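Local coordinates for penicillin-binding protein A (Mycobacterium tuberculosis, PDB 3UN7), which probably cross-links peptidoglycan strands of the cell wall as a D,D-transpeptidase that beta-lactams acylate, and is probably needed to regulate cell length, at residues Pro281-Val289 and Thr333-Ser341; Val258-Leu269 and Ile297-Ile308. One frame throughout, in Å; residues are numbered along the deposited sequence.

Interaction 1 (Pro281-Val289 and Thr333-Ser341)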
ATOM      1  N   PRO A 281     -11.736   6.467  -9.172  1.00 39.14           N
ATOM      2  CA  PRO A 281     -11.329   5.131  -9.606  1.00 38.31           C
ATOM      3  C   PRO A 281      -9.849   5.129  -9.921  1.00 37.04           C
ATOM      4  O   PRO A 281      -9.405   5.932 -10.736  1.00 37.68           O
ATOM      5  CB  PRO A 281     -12.151   4.893 -10.882  1.00 39.36           C
ATOM      6  CG  PRO A 281     -13.127   5.951 -10.941  1.00 39.85           C
ATOM      7  CD  PRO A 281     -12.629   7.113 -10.152  1.00 40.20           C
ATOM      8  N   PRO A 282      -9.063   4.293  -9.224  1.00 35.51           N
ATOM      9  CA  PRO A 282      -7.640   4.284  -9.542  1.00 34.48           C
ATOM     10  C   PRO A 282      -7.313   3.898 -10.986  1.00 34.41           C
ATOM     11  O   PRO A 282      -8.005   3.074 -11.601  1.00 33.56           O
ATOM     12  CB  PRO A 282      -7.066   3.248  -8.568  1.00 34.10           C
ATOM     13  CG  PRO A 282      -8.006   3.265  -7.417  1.00 33.78           C
ATOM     14  CD  PRO A 282      -9.368   3.423  -8.072  1.00 35.10           C
ATOM     15  N   ARG A 283      -6.251   4.520 -11.498  1.00 33.73           N
ATOM     16  CA  ARG A 283      -5.678   4.163 -12.778  1.00 33.91           C
ATOM     17  C   ARG A 283      -4.940   2.845 -12.625  1.00 33.00           C
ATOM     18  O   ARG A 283      -4.403   2.550 -11.558  1.00 32.05           O
ATOM     19  CB  ARG A 283      -4.712   5.242 -13.261  1.00 34.10           C
ATOM     20  CG  ARG A 283      -5.388   6.554 -13.603  1.00 35.53           C
ATOM     21  CD  ARG A 283      -6.173   6.476 -14.919  1.00 39.61           C
ATOM     22  NE  ARG A 283      -6.717   7.784 -15.262  1.00 40.07           N
ATOM     23  CZ  ARG A 283      -7.913   8.226 -14.894  1.00 41.45           C
ATOM     24  NH1 ARG A 283      -8.736   7.462 -14.182  1.00 38.94           N
ATOM     25  NH2 ARG A 283      -8.288   9.444 -15.249  1.00 43.57           N
ATOM     26  N   PRO A 284      -4.908   2.045 -13.692  1.00 32.86           N
ATOM     27  CA  PRO A 284      -4.250   0.745 -13.559  1.00 31.74           C
ATOM     28  C   PRO A 284      -2.734   0.926 -13.488  1.00 31.66           C
ATOM     29  O   PRO A 284      -2.209   1.916 -13.992  1.00 32.59           O
ATOM     30  CB  PRO A 284      -4.672   0.003 -14.826  1.00 32.44           C
ATOM     31  CG  PRO A 284      -5.018   1.056 -15.821  1.00 33.51           C
ATOM     32  CD  PRO A 284      -5.418   2.300 -15.056  1.00 33.21           C
ATOM     33  N   THR A 285      -2.037  -0.014 -12.855  1.00 30.62           N
ATOM     34  CA  THR A 285      -0.621   0.185 -12.523  1.00 29.78           C
ATOM     35  C   THR A 285       0.432  -0.614 -13.314  1.00 28.75           C
ATOM     36  O   THR A 285       1.614  -0.388 -13.091  1.00 29.44           O
ATOM     37  CB  THR A 285      -0.348  -0.063 -11.016  1.00 29.61           C
ATOM     38  OG1 THR A 285      -0.719  -1.401 -10.686  1.00 29.92           O
ATOM     39  CG2 THR A 285      -1.107   0.954 -10.103  1.00 29.60           C
ATOM     40  N   PRO A 286       0.044  -1.519 -14.246  1.00 28.37           N
ATOM     41  CA  PRO A 286      -1.223  -1.879 -14.920  1.00 28.17           C
ATOM     42  C   PRO A 286      -2.118  -2.838 -14.150  1.00 27.96           C
ATOM     43  O   PRO A 286      -3.161  -3.244 -14.678  1.00 28.74           O
ATOM     44  CB  PRO A 286      -0.734  -2.571 -16.183  1.00 28.80           C
ATOM     45  CG  PRO A 286       0.493  -3.329 -15.663  1.00 27.29           C
ATOM     46  CD  PRO A 286       1.152  -2.374 -14.730  1.00 27.79           C
ATOM     47  N   LEU A 287      -1.727  -3.202 -12.926  1.00 27.06           N
ATOM     48  CA  LEU A 287      -2.621  -3.962 -12.043  1.00 27.52           C
ATOM     49  C   LEU A 287      -3.762  -3.062 -11.579  1.00 28.11           C
ATOM     50  O   LEU A 287      -3.537  -1.894 -11.266  1.00 28.21           O
ATOM     51  CB  LEU A 287      -1.889  -4.532 -10.819  1.00 26.04           C
ATOM     52  CG  LEU A 287      -0.642  -5.380 -11.067  1.00 26.24           C
ATOM     53  CD1 LEU A 287      -0.217  -6.093  -9.802  1.00 24.80           C
ATOM     54  CD2 LEU A 287      -0.911  -6.394 -12.176  1.00 25.09           C
ATOM     55  N   GLN A 288      -4.972  -3.611 -11.537  1.00 28.55           N
ATOM     56  CA  GLN A 288      -6.135  -2.867 -11.040  1.00 29.54           C
ATOM     57  C   GLN A 288      -6.044  -2.699  -9.522  1.00 29.22           C
ATOM     58  O   GLN A 288      -5.682  -3.635  -8.790  1.00 28.37           O
ATOM     59  CB  GLN A 288      -7.440  -3.591 -11.394  1.00 30.64           C
ATOM     60  CG  GLN A 288      -7.671  -3.774 -12.908  1.00 31.88           C
ATOM     61  CD  GLN A 288      -9.113  -4.121 -13.268  1.00 32.81           C
ATOM     62  OE1 GLN A 288     -10.031  -3.976 -12.456  1.00 35.75           O
ATOM     63  NE2 GLN A 288      -9.315  -4.581 -14.504  1.00 32.94           N
ATOM     64  N   VAL A 289      -6.382  -1.505  -9.064  1.00 29.91           N
ATOM     65  CA  VAL A 289      -6.381  -1.177  -7.631  1.00 29.58           C
ATOM     66  C   VAL A 289      -7.825  -0.926  -7.213  1.00 30.74           C
ATOM     67  O   VAL A 289      -8.565  -0.239  -7.924  1.00 30.77           O
ATOM     68  CB  VAL A 289      -5.519   0.062  -7.365  1.00 29.64           C
ATOM     69  CG1 VAL A 289      -5.501   0.431  -5.861  1.00 29.14           C
ATOM     70  CG2 VAL A 289      -4.087  -0.192  -7.874  1.00 27.22           C
ATOM     71  N   THR A 333       0.831  14.387  -6.226  1.00 35.16           N
ATOM     72  CA  THR A 333       0.675  12.957  -6.368  1.00 34.46           C
ATOM     73  C   THR A 333       1.201  12.503  -7.728  1.00 35.00           C
ATOM     74  O   THR A 333       0.715  12.940  -8.775  1.00 35.50           O
ATOM     75  CB  THR A 333      -0.792  12.523  -6.216  1.00 34.45           C
ATOM     76  OG1 THR A 333      -1.357  13.139  -5.051  1.00 33.21           O
ATOM     77  CG2 THR A 333      -0.883  10.994  -6.052  1.00 34.14           C
ATOM     78  N   MET A 334       2.214  11.644  -7.698  1.00 34.53           N
ATOM     79  CA  MET A 334       2.700  11.005  -8.906  1.00 35.12           C
ATOM     80  C   MET A 334       1.891   9.729  -9.143  1.00 34.64           C
ATOM     81  O   MET A 334       1.555   9.010  -8.198  1.00 33.78           O
ATOM     82  CB  MET A 334       4.192  10.713  -8.798  1.00 35.54           C
ATOM     83  CG  MET A 334       5.051  11.968  -8.526  1.00 35.90           C
ATOM     84  SD  MET A 334       4.963  13.215  -9.819  1.00 38.56           S
ATOM     85  CE  MET A 334       5.848  12.405 -11.145  1.00 38.20           C
ATOM     86  N   ARG A 335       1.564   9.473 -10.405  1.00 34.79           N
ATOM     87  CA  ARG A 335       0.831   8.280 -10.783  1.00 34.64           C
ATOM     88  C   ARG A 335       1.680   7.048 -10.470  1.00 33.22           C
ATOM     89  O   ARG A 335       2.807   6.925 -10.975  1.00 33.60           O
ATOM     90  CB  ARG A 335       0.469   8.339 -12.273  1.00 35.81           C
ATOM     91  CG  ARG A 335      -0.259   7.108 -12.791  1.00 38.89           C
ATOM     92  CD  ARG A 335      -0.979   7.444 -14.079  1.00 44.62           C
ATOM     93  NE  ARG A 335      -1.995   8.457 -13.799  1.00 48.70           N
ATOM     94  CZ  ARG A 335      -2.669   9.158 -14.710  1.00 50.34           C
ATOM     95  NH1 ARG A 335      -2.448   8.982 -16.015  1.00 50.03           N
ATOM     96  NH2 ARG A 335      -3.566  10.047 -14.301  1.00 48.92           N
ATOM     97  N   PRO A 336       1.160   6.147  -9.619  1.00 32.08           N
ATOM     98  CA  PRO A 336       1.986   4.994  -9.271  1.00 31.00           C
ATOM     99  C   PRO A 336       2.050   4.008 -10.426  1.00 30.15           C
ATOM    100  O   PRO A 336       1.065   3.795 -11.149  1.00 29.56           O
ATOM    101  CB  PRO A 336       1.285   4.377  -8.047  1.00 30.69           C
ATOM    102  CG  PRO A 336      -0.073   4.923  -8.037  1.00 32.37           C
ATOM    103  CD  PRO A 336      -0.152   6.133  -8.937  1.00 31.99           C
ATOM    104  N   TYR A 337       3.223   3.440 -10.624  1.00 28.86           N
ATOM    105  CA  TYR A 337       3.364   2.451 -11.676  1.00 28.18           C
ATOM    106  C   TYR A 337       4.315   1.361 -11.251  1.00 27.53           C
ATOM    107  O   TYR A 337       5.238   1.622 -10.475  1.00 26.12           O
ATOM    108  CB  TYR A 337       3.807   3.098 -12.992  1.00 28.83           C
ATOM    109  CG  TYR A 337       5.187   3.732 -13.010  1.00 29.67           C
ATOM    110  CD1 TYR A 337       6.272   3.064 -13.584  1.00 28.40           C
ATOM    111  CD2 TYR A 337       5.393   5.034 -12.529  1.00 30.82           C
ATOM    112  CE1 TYR A 337       7.531   3.646 -13.644  1.00 29.07           C
ATOM    113  CE2 TYR A 337       6.657   5.625 -12.580  1.00 30.09           C
ATOM    114  CZ  TYR A 337       7.719   4.917 -13.142  1.00 30.67           C
ATOM    115  OH  TYR A 337       8.975   5.464 -13.214  1.00 31.33           O
ATOM    116  N   LEU A 338       4.076   0.157 -11.796  1.00 26.34           N
ATOM    117  CA  LEU A 338       4.799  -1.063 -11.455  1.00 26.42           C
ATOM    118  C   LEU A 338       5.704  -1.516 -12.585  1.00 26.55           C
ATOM    119  O   LEU A 338       6.621  -2.310 -12.370  1.00 26.54           O
ATOM    120  CB  LEU A 338       3.791  -2.182 -11.170  1.00 25.93           C
ATOM    121  CG  LEU A 338       4.272  -3.554 -10.707  1.00 25.52           C
ATOM    122  CD1 LEU A 338       5.109  -3.372  -9.445  1.00 26.58           C
ATOM    123  CD2 LEU A 338       3.025  -4.434 -10.411  1.00 26.52           C
ATOM    124  N   VAL A 339       5.417  -1.057 -13.803  1.00 26.77           N
ATOM    125  CA  VAL A 339       6.188  -1.483 -14.970  1.00 27.14           C
ATOM    126  C   VAL A 339       7.010  -0.322 -15.505  1.00 28.30           C
ATOM    127  O   VAL A 339       6.458   0.657 -15.987  1.00 28.70           O
ATOM    128  CB  VAL A 339       5.297  -2.112 -16.056  1.00 27.14           C
ATOM    129  CG1 VAL A 339       6.153  -2.521 -17.298  1.00 28.39           C
ATOM    130  CG2 VAL A 339       4.605  -3.372 -15.494  1.00 28.02           C
ATOM    131  N   GLY A 340       8.331  -0.441 -15.414  1.00 28.32           N
ATOM    132  CA  GLY A 340       9.243   0.605 -15.898  1.00 29.43           C
ATOM    133  C   GLY A 340       9.484   0.553 -17.390  1.00 29.88           C
ATOM    134  O   GLY A 340       9.581   1.589 -18.057  1.00 30.10           O
ATOM    135  N   SER A 341       9.618  -0.654 -17.927  1.00 30.20           N
ATOM    136  CA  SER A 341       9.804  -0.800 -19.364  1.00 30.99           C
ATOM    137  C   SER A 341       9.420  -2.173 -19.892  1.00 30.63           C
ATOM    138  O   SER A 341       9.389  -3.152 -19.157  1.00 29.62           O
ATOM    139  CB  SER A 341      11.235  -0.423 -19.790  1.00 32.72           C
ATOM    140  OG  SER A 341      12.200  -1.235 -19.160  1.00 33.51           O
TER
HETATM  141  O   HOH W   1       0.681   3.595 -14.071  1.00 29.85           O
HETATM  142  O   HOH W   2       3.377   0.557 -15.143  1.00 27.88           O
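Thr285 and Tyr337 bring the two backbones together, their CA atoms 4.7 Å apart, and just beyond them Leu338 N donates to Thr285 O at 2.8 Å with an N-H...O angle of 154°. The same carbonyl oxygen also accepts a hydrogen bond from water 2, which in turn accepts from Val339 N, so that Thr285 O holds two successive amides, Leu338 N directly and Val339 N through the water. Water 1 donates to Pro336 O and, weakly, to Pro284 O. The peptide bond after Thr285 is cis, and the resulting bend is closed by Leu287 O, which accepts from both Thr285 N and Thr285 OG1. A chi1 of 59° places that hydroxyl between the backbone N and the carbonyl carbon of Thr285, while the methyl CG2 rests 3.7 Å from Pro336 O. The contact joins a loop of the transpeptidase domain, between helices 266-275 and 300-306, to the connection between strands 332-334 and 339-343. The latter strand belongs to a mixed sheet with strands from the N-terminal part of the chain, and at Gly340 and Ser341 it forms a classic beta bulge against strand 104-107. Apolar packing continues on this flank: Pro286 CD meets Val339 CG2 at 3.7 Å, with the two side chains nearly perpendicular, and Leu287 CD1 lies 3.7 Å from Leu338 CD2. Leu71 of helix 70-74 touches Pro286, Leu287 and Val339. At the other end Arg283 CG sits over one face of the Arg335 guanidinium, 3.9 Å from Arg335 NE and displaced toward the rim. The two guanidinium planes are inclined by 56°, and their like charges come near each other at Arg283 NE and Arg335 NH2, 4.0 Å apart.

Interaction 2 (Val258-Leu269 and Ile297-Ile308)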
ATOM      1  N   VAL A 258     -11.936  14.313  16.583  1.00 36.04           N
ATOM      2  CA  VAL A 258     -13.394  14.248  16.464  1.00 37.04           C
ATOM      3  C   VAL A 258     -13.913  15.690  16.449  1.00 37.23           C
ATOM      4  O   VAL A 258     -14.660  16.091  15.548  1.00 37.48           O
ATOM      5  CB  VAL A 258     -14.022  13.426  17.625  1.00 37.95           C
ATOM      6  CG1 VAL A 258     -15.548  13.581  17.659  1.00 38.95           C
ATOM      7  CG2 VAL A 258     -13.639  11.952  17.488  1.00 37.64           C
ATOM      8  N   GLN A 259     -13.477  16.468  17.430  1.00 37.23           N
ATOM      9  CA  GLN A 259     -13.858  17.882  17.536  1.00 38.03           C
ATOM     10  C   GLN A 259     -13.407  18.673  16.298  1.00 37.69           C
ATOM     11  O   GLN A 259     -14.191  19.411  15.706  1.00 37.67           O
ATOM     12  CB  GLN A 259     -13.288  18.487  18.825  1.00 38.85           C
ATOM     13  CG  GLN A 259     -13.756  19.909  19.120  1.00 40.09           C
ATOM     14  CD  GLN A 259     -12.983  20.535  20.245  1.00 42.96           C
ATOM     15  OE1 GLN A 259     -11.757  20.467  20.286  1.00 43.55           O
ATOM     16  NE2 GLN A 259     -13.696  21.135  21.183  1.00 44.72           N
ATOM     17  N   LEU A 260     -12.160  18.467  15.880  1.00 37.65           N
ATOM     18  CA  LEU A 260     -11.610  19.174  14.723  1.00 37.55           C
ATOM     19  C   LEU A 260     -12.340  18.843  13.414  1.00 37.76           C
ATOM     20  O   LEU A 260     -12.633  19.735  12.630  1.00 37.43           O
ATOM     21  CB  LEU A 260     -10.104  18.903  14.582  1.00 36.80           C
ATOM     22  CG  LEU A 260      -9.413  19.573  13.380  1.00 37.86           C
ATOM     23  CD1 LEU A 260      -9.382  21.097  13.554  1.00 37.67           C
ATOM     24  CD2 LEU A 260      -8.005  19.022  13.142  1.00 36.16           C
ATOM     25  N   GLY A 261     -12.612  17.558  13.182  1.00 37.79           N
ATOM     26  CA  GLY A 261     -13.289  17.129  11.962  1.00 37.94           C
ATOM     27  C   GLY A 261     -14.712  17.647  11.874  1.00 38.79           C
ATOM     28  O   GLY A 261     -15.152  18.131  10.826  1.00 38.85           O
ATOM     29  N   ILE A 262     -15.447  17.532  12.969  1.00 39.67           N
ATOM     30  CA  ILE A 262     -16.802  18.086  13.016  1.00 41.40           C
ATOM     31  C   ILE A 262     -16.763  19.599  12.745  1.00 41.92           C
ATOM     32  O   ILE A 262     -17.573  20.111  11.981  1.00 42.16           O
ATOM     33  CB  ILE A 262     -17.537  17.721  14.331  1.00 41.90           C
ATOM     34  CG1 ILE A 262     -17.844  16.217  14.353  1.00 42.75           C
ATOM     35  CG2 ILE A 262     -18.823  18.559  14.507  1.00 43.13           C
ATOM     36  CD1 ILE A 262     -18.140  15.657  15.743  1.00 45.12           C
ATOM     37  N   ARG A 263     -15.786  20.295  13.323  1.00 42.23           N
ATOM     38  CA  ARG A 263     -15.627  21.735  13.084  1.00 43.04           C
ATOM     39  C   ARG A 263     -15.328  22.019  11.609  1.00 43.03           C
ATOM     40  O   ARG A 263     -15.857  22.964  11.023  1.00 43.17           O
ATOM     41  CB  ARG A 263     -14.487  22.280  13.938  1.00 43.20           C
ATOM     42  CG  ARG A 263     -14.472  23.791  14.061  1.00 46.31           C
ATOM     43  CD  ARG A 263     -13.058  24.330  14.286  1.00 50.11           C
ATOM     44  NE  ARG A 263     -12.499  24.239  15.646  1.00 53.44           N
ATOM     45  CZ  ARG A 263     -13.169  24.138  16.798  1.00 56.09           C
ATOM     46  NH1 ARG A 263     -14.499  24.096  16.840  1.00 57.34           N
ATOM     47  NH2 ARG A 263     -12.483  24.082  17.940  1.00 56.48           N
ATOM     48  N   THR A 264     -14.470  21.195  11.016  1.00 41.22           N
ATOM     49  CA  THR A 264     -14.033  21.401   9.639  1.00 41.23           C
ATOM     50  C   THR A 264     -15.164  21.112   8.646  1.00 41.67           C
ATOM     51  O   THR A 264     -15.326  21.826   7.646  1.00 42.28           O
ATOM     52  CB  THR A 264     -12.753  20.571   9.349  1.00 40.53           C
ATOM     53  OG1 THR A 264     -11.736  20.944  10.302  1.00 39.81           O
ATOM     54  CG2 THR A 264     -12.230  20.834   7.945  1.00 40.64           C
ATOM     55  N   GLY A 265     -15.946  20.071   8.934  1.00 41.84           N
ATOM     56  CA  GLY A 265     -17.171  19.771   8.188  1.00 42.25           C
ATOM     57  C   GLY A 265     -17.036  18.654   7.168  1.00 42.18           C
ATOM     58  O   GLY A 265     -15.947  18.398   6.642  1.00 41.55           O
ATOM     59  N   ALA A 266     -18.163  18.008   6.875  1.00 42.83           N
ATOM     60  CA  ALA A 266     -18.209  16.864   5.971  1.00 42.72           C
ATOM     61  C   ALA A 266     -17.811  17.197   4.540  1.00 43.00           C
ATOM     62  O   ALA A 266     -17.146  16.393   3.901  1.00 42.27           O
ATOM     63  CB  ALA A 266     -19.585  16.205   6.003  1.00 43.53           C
ATOM     64  N   ASP A 267     -18.224  18.364   4.039  1.00 44.42           N
ATOM     65  CA  ASP A 267     -17.869  18.787   2.668  1.00 44.85           C
ATOM     66  C   ASP A 267     -16.355  18.921   2.504  1.00 43.44           C
ATOM     67  O   ASP A 267     -15.782  18.420   1.534  1.00 42.67           O
ATOM     68  CB  ASP A 267     -18.529  20.115   2.301  1.00 46.24           C
ATOM     69  CG  ASP A 267     -20.038  19.995   2.074  1.00 49.76           C
ATOM     70  OD1 ASP A 267     -20.542  18.882   1.789  1.00 52.65           O
ATOM     71  OD2 ASP A 267     -20.718  21.039   2.172  1.00 53.46           O
ATOM     72  N   ALA A 268     -15.718  19.607   3.454  1.00 42.96           N
ATOM     73  CA  ALA A 268     -14.268  19.813   3.428  1.00 42.17           C
ATOM     74  C   ALA A 268     -13.487  18.506   3.547  1.00 41.19           C
ATOM     75  O   ALA A 268     -12.454  18.333   2.900  1.00 40.72           O
ATOM     76  CB  ALA A 268     -13.846  20.806   4.512  1.00 42.08           C
ATOM     77  N   LEU A 269     -13.990  17.576   4.358  1.00 41.06           N
ATOM     78  CA  LEU A 269     -13.308  16.289   4.545  1.00 40.44           C
ATOM     79  C   LEU A 269     -13.400  15.436   3.272  1.00 39.97           C
ATOM     80  O   LEU A 269     -12.401  14.864   2.830  1.00 38.81           O
ATOM     81  CB  LEU A 269     -13.833  15.557   5.795  1.00 40.16           C
ATOM     82  CG  LEU A 269     -13.007  14.420   6.416  1.00 40.85           C
ATOM     83  CD1 LEU A 269     -11.520  14.763   6.620  1.00 39.62           C
ATOM     84  CD2 LEU A 269     -13.630  14.013   7.733  1.00 41.03           C
ATOM     85  N   ILE A 297     -20.818   9.691   4.665  1.00 44.97           N
ATOM     86  CA  ILE A 297     -20.914  10.618   5.820  1.00 44.34           C
ATOM     87  C   ILE A 297     -22.348  11.174   6.025  1.00 45.87           C
ATOM     88  O   ILE A 297     -22.568  12.385   5.902  1.00 45.34           O
ATOM     89  CB  ILE A 297     -19.861  11.787   5.754  1.00 43.58           C
ATOM     90  CG1 ILE A 297     -18.473  11.291   5.280  1.00 42.60           C
ATOM     91  CG2 ILE A 297     -19.724  12.441   7.104  1.00 43.59           C
ATOM     92  CD1 ILE A 297     -17.439  12.402   5.090  1.00 41.50           C
ATOM     93  N   PRO A 298     -23.322  10.287   6.343  1.00 46.97           N
ATOM     94  CA  PRO A 298     -24.755  10.665   6.405  1.00 48.51           C
ATOM     95  C   PRO A 298     -25.124  11.635   7.523  1.00 49.30           C
ATOM     96  O   PRO A 298     -26.076  12.412   7.385  1.00 50.29           O
ATOM     97  CB  PRO A 298     -25.468   9.321   6.621  1.00 49.26           C
ATOM     98  CG  PRO A 298     -24.453   8.449   7.288  1.00 48.46           C
ATOM     99  CD  PRO A 298     -23.123   8.857   6.664  1.00 46.62           C
ATOM    100  N   ASP A 299     -24.389  11.588   8.632  1.00 48.72           N
ATOM    101  CA  ASP A 299     -24.673  12.461   9.763  1.00 49.21           C
ATOM    102  C   ASP A 299     -23.395  12.891  10.458  1.00 48.21           C
ATOM    103  O   ASP A 299     -22.289  12.473  10.082  1.00 46.96           O
ATOM    104  CB  ASP A 299     -25.636  11.792  10.758  1.00 50.21           C
ATOM    105  CG  ASP A 299     -25.210  10.386  11.134  1.00 51.29           C
ATOM    106  OD1 ASP A 299     -24.045  10.188  11.545  1.00 49.95           O
ATOM    107  OD2 ASP A 299     -26.053   9.469  11.013  1.00 55.28           O
ATOM    108  N   SER A 300     -23.555  13.727  11.475  1.00 48.05           N
ATOM    109  CA  SER A 300     -22.423  14.252  12.221  1.00 47.35           C
ATOM    110  C   SER A 300     -21.800  13.243  13.185  1.00 46.87           C
ATOM    111  O   SER A 300     -20.620  13.360  13.513  1.00 45.44           O
ATOM    112  CB  SER A 300     -22.821  15.536  12.927  1.00 47.85           C
ATOM    113  OG  SER A 300     -23.167  16.492  11.946  1.00 48.44           O
ATOM    114  N   ALA A 301     -22.583  12.255  13.633  1.00 47.21           N
ATOM    115  CA  ALA A 301     -22.008  11.119  14.372  1.00 46.47           C
ATOM    116  C   ALA A 301     -21.030  10.360  13.472  1.00 45.49           C
ATOM    117  O   ALA A 301     -19.904  10.033  13.885  1.00 44.40           O
ATOM    118  CB  ALA A 301     -23.096  10.194  14.882  1.00 47.93           C
ATOM    119  N   ALA A 302     -21.470  10.093  12.242  1.00 44.84           N
ATOM    120  CA  ALA A 302     -20.631   9.483  11.223  1.00 43.87           C
ATOM    121  C   ALA A 302     -19.405  10.341  10.925  1.00 42.66           C
ATOM    122  O   ALA A 302     -18.290   9.816  10.837  1.00 41.33           O
ATOM    123  CB  ALA A 302     -21.434   9.209   9.948  1.00 44.32           C
ATOM    124  N   LEU A 303     -19.603  11.653  10.795  1.00 42.47           N
ATOM    125  CA  LEU A 303     -18.481  12.577  10.561  1.00 41.74           C
ATOM    126  C   LEU A 303     -17.451  12.496  11.681  1.00 41.48           C
ATOM    127  O   LEU A 303     -16.236  12.441  11.423  1.00 40.81           O
ATOM    128  CB  LEU A 303     -18.963  14.028  10.391  1.00 42.06           C
ATOM    129  CG  LEU A 303     -17.887  15.121  10.265  1.00 41.18           C
ATOM    130  CD1 LEU A 303     -16.937  14.864   9.099  1.00 39.94           C
ATOM    131  CD2 LEU A 303     -18.543  16.469  10.097  1.00 42.23           C
ATOM    132  N   GLY A 304     -17.930  12.483  12.926  1.00 41.80           N
ATOM    133  CA  GLY A 304     -17.030  12.303  14.068  1.00 41.67           C
ATOM    134  C   GLY A 304     -16.143  11.077  13.899  1.00 41.28           C
ATOM    135  O   GLY A 304     -14.928  11.160  14.062  1.00 40.31           O
ATOM    136  N   MET A 305     -16.764   9.945  13.571  1.00 41.79           N
ATOM    137  CA  MET A 305     -16.069   8.668  13.405  1.00 42.28           C
ATOM    138  C   MET A 305     -15.169   8.658  12.163  1.00 40.17           C
ATOM    139  O   MET A 305     -14.089   8.067  12.182  1.00 39.93           O
ATOM    140  CB  MET A 305     -17.083   7.517  13.334  1.00 42.40           C
ATOM    141  CG  MET A 305     -17.745   7.141  14.672  1.00 44.87           C
ATOM    142  SD  MET A 305     -18.881   5.712  14.519  1.00 49.44           S
ATOM    143  CE  MET A 305     -17.734   4.468  13.861  1.00 47.40           C
ATOM    144  N   THR A 306     -15.620   9.315  11.094  1.00 39.27           N
ATOM    145  CA  THR A 306     -14.848   9.444   9.853  1.00 37.63           C
ATOM    146  C   THR A 306     -13.535  10.186  10.068  1.00 36.87           C
ATOM    147  O   THR A 306     -12.516   9.853   9.446  1.00 35.80           O
ATOM    148  CB  THR A 306     -15.680  10.135   8.738  1.00 38.38           C
ATOM    149  OG1 THR A 306     -16.805   9.309   8.402  1.00 37.55           O
ATOM    150  CG2 THR A 306     -14.837  10.381   7.468  1.00 36.18           C
ATOM    151  N   SER A 307     -13.567  11.167  10.972  1.00 36.97           N
ATOM    152  CA  SER A 307     -12.452  12.085  11.211  1.00 36.61           C
ATOM    153  C   SER A 307     -11.258  11.394  11.834  1.00 36.12           C
ATOM    154  O   SER A 307     -10.139  11.898  11.746  1.00 36.19           O
ATOM    155  CB  SER A 307     -12.901  13.249  12.106  1.00 36.88           C
ATOM    156  OG  SER A 307     -13.938  13.981  11.480  1.00 38.02           O
ATOM    157  N   ILE A 308     -11.507  10.249  12.470  1.00 36.37           N
ATOM    158  CA  ILE A 308     -10.439   9.382  13.005  1.00 35.22           C
ATOM    159  C   ILE A 308     -10.378   8.050  12.246  1.00 34.61           C
ATOM    160  O   ILE A 308      -9.959   7.020  12.784  1.00 34.24           O
ATOM    161  CB  ILE A 308     -10.577   9.169  14.526  1.00 35.66           C
ATOM    162  CG1 ILE A 308     -11.964   8.596  14.876  1.00 36.75           C
ATOM    163  CG2 ILE A 308     -10.306  10.490  15.268  1.00 34.84           C
ATOM    164  CD1 ILE A 308     -12.142   8.228  16.372  1.00 37.97           C
TER
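Leu303 is a knob in a hole formed by Gly261, Ile262, Ala266 and Leu269, fixing helix 300-306 against the consecutive helices 254-264 and 266-275 in the helical part of the transpeptidase fold. The axes of the helical segments 258-264 and 300-306 approach to 8.1 Å with N-to-C directions 125° apart. A chi1 of 175° swings CG of Leu303 away from the backbone N and carries the branched end to the bend at Gly265: CD2 lies 3.6 Å from Ala266 N, and CD1 abuts Leu269 CD2 at 3.7 Å. That Leu269 methyl also touches Thr306 CG2. At the opposite end of the contact Val258 lays both methyls over the backbone of Gly304, CG1 facing its CA and CG2 resting 3.7 Å from Gly304 O; with no side chain at Gly304 in the way, the two CA atoms come within 4.8 Å. Val258 CG2 further meets Ile308, whose side chain is about 6 Å from that of Ser193, the probable acylated nucleophile. Ser307 OG packs on Gly261 CA at 3.3 Å and donates to Leu303 O at 2.8 Å, from the carbonyl face opposite that used by Ser307 N.

Overall arrangement
Along the chain, segment 258-269 comes first, on the consecutive helices 254-264 and 266-275. Segment 281-289 follows in the long loop after helix 266-275, and that loop returns to segment 297-308, where interaction 2 closes a loop of 27 intervening residues. The chain then runs through helix 317-328 to segment 333-341, where interaction 1 closes over 43 residues. The segments alternate, so the two contacts cross, yet their centres lie 30 Å apart and their nearest atoms about 14 Å. Interaction 2 ties helices together near Ser193, the probable acylated serine; interaction 1 holds an excursion from that region beside the mixed sheet shared with the N-terminal part of the chain.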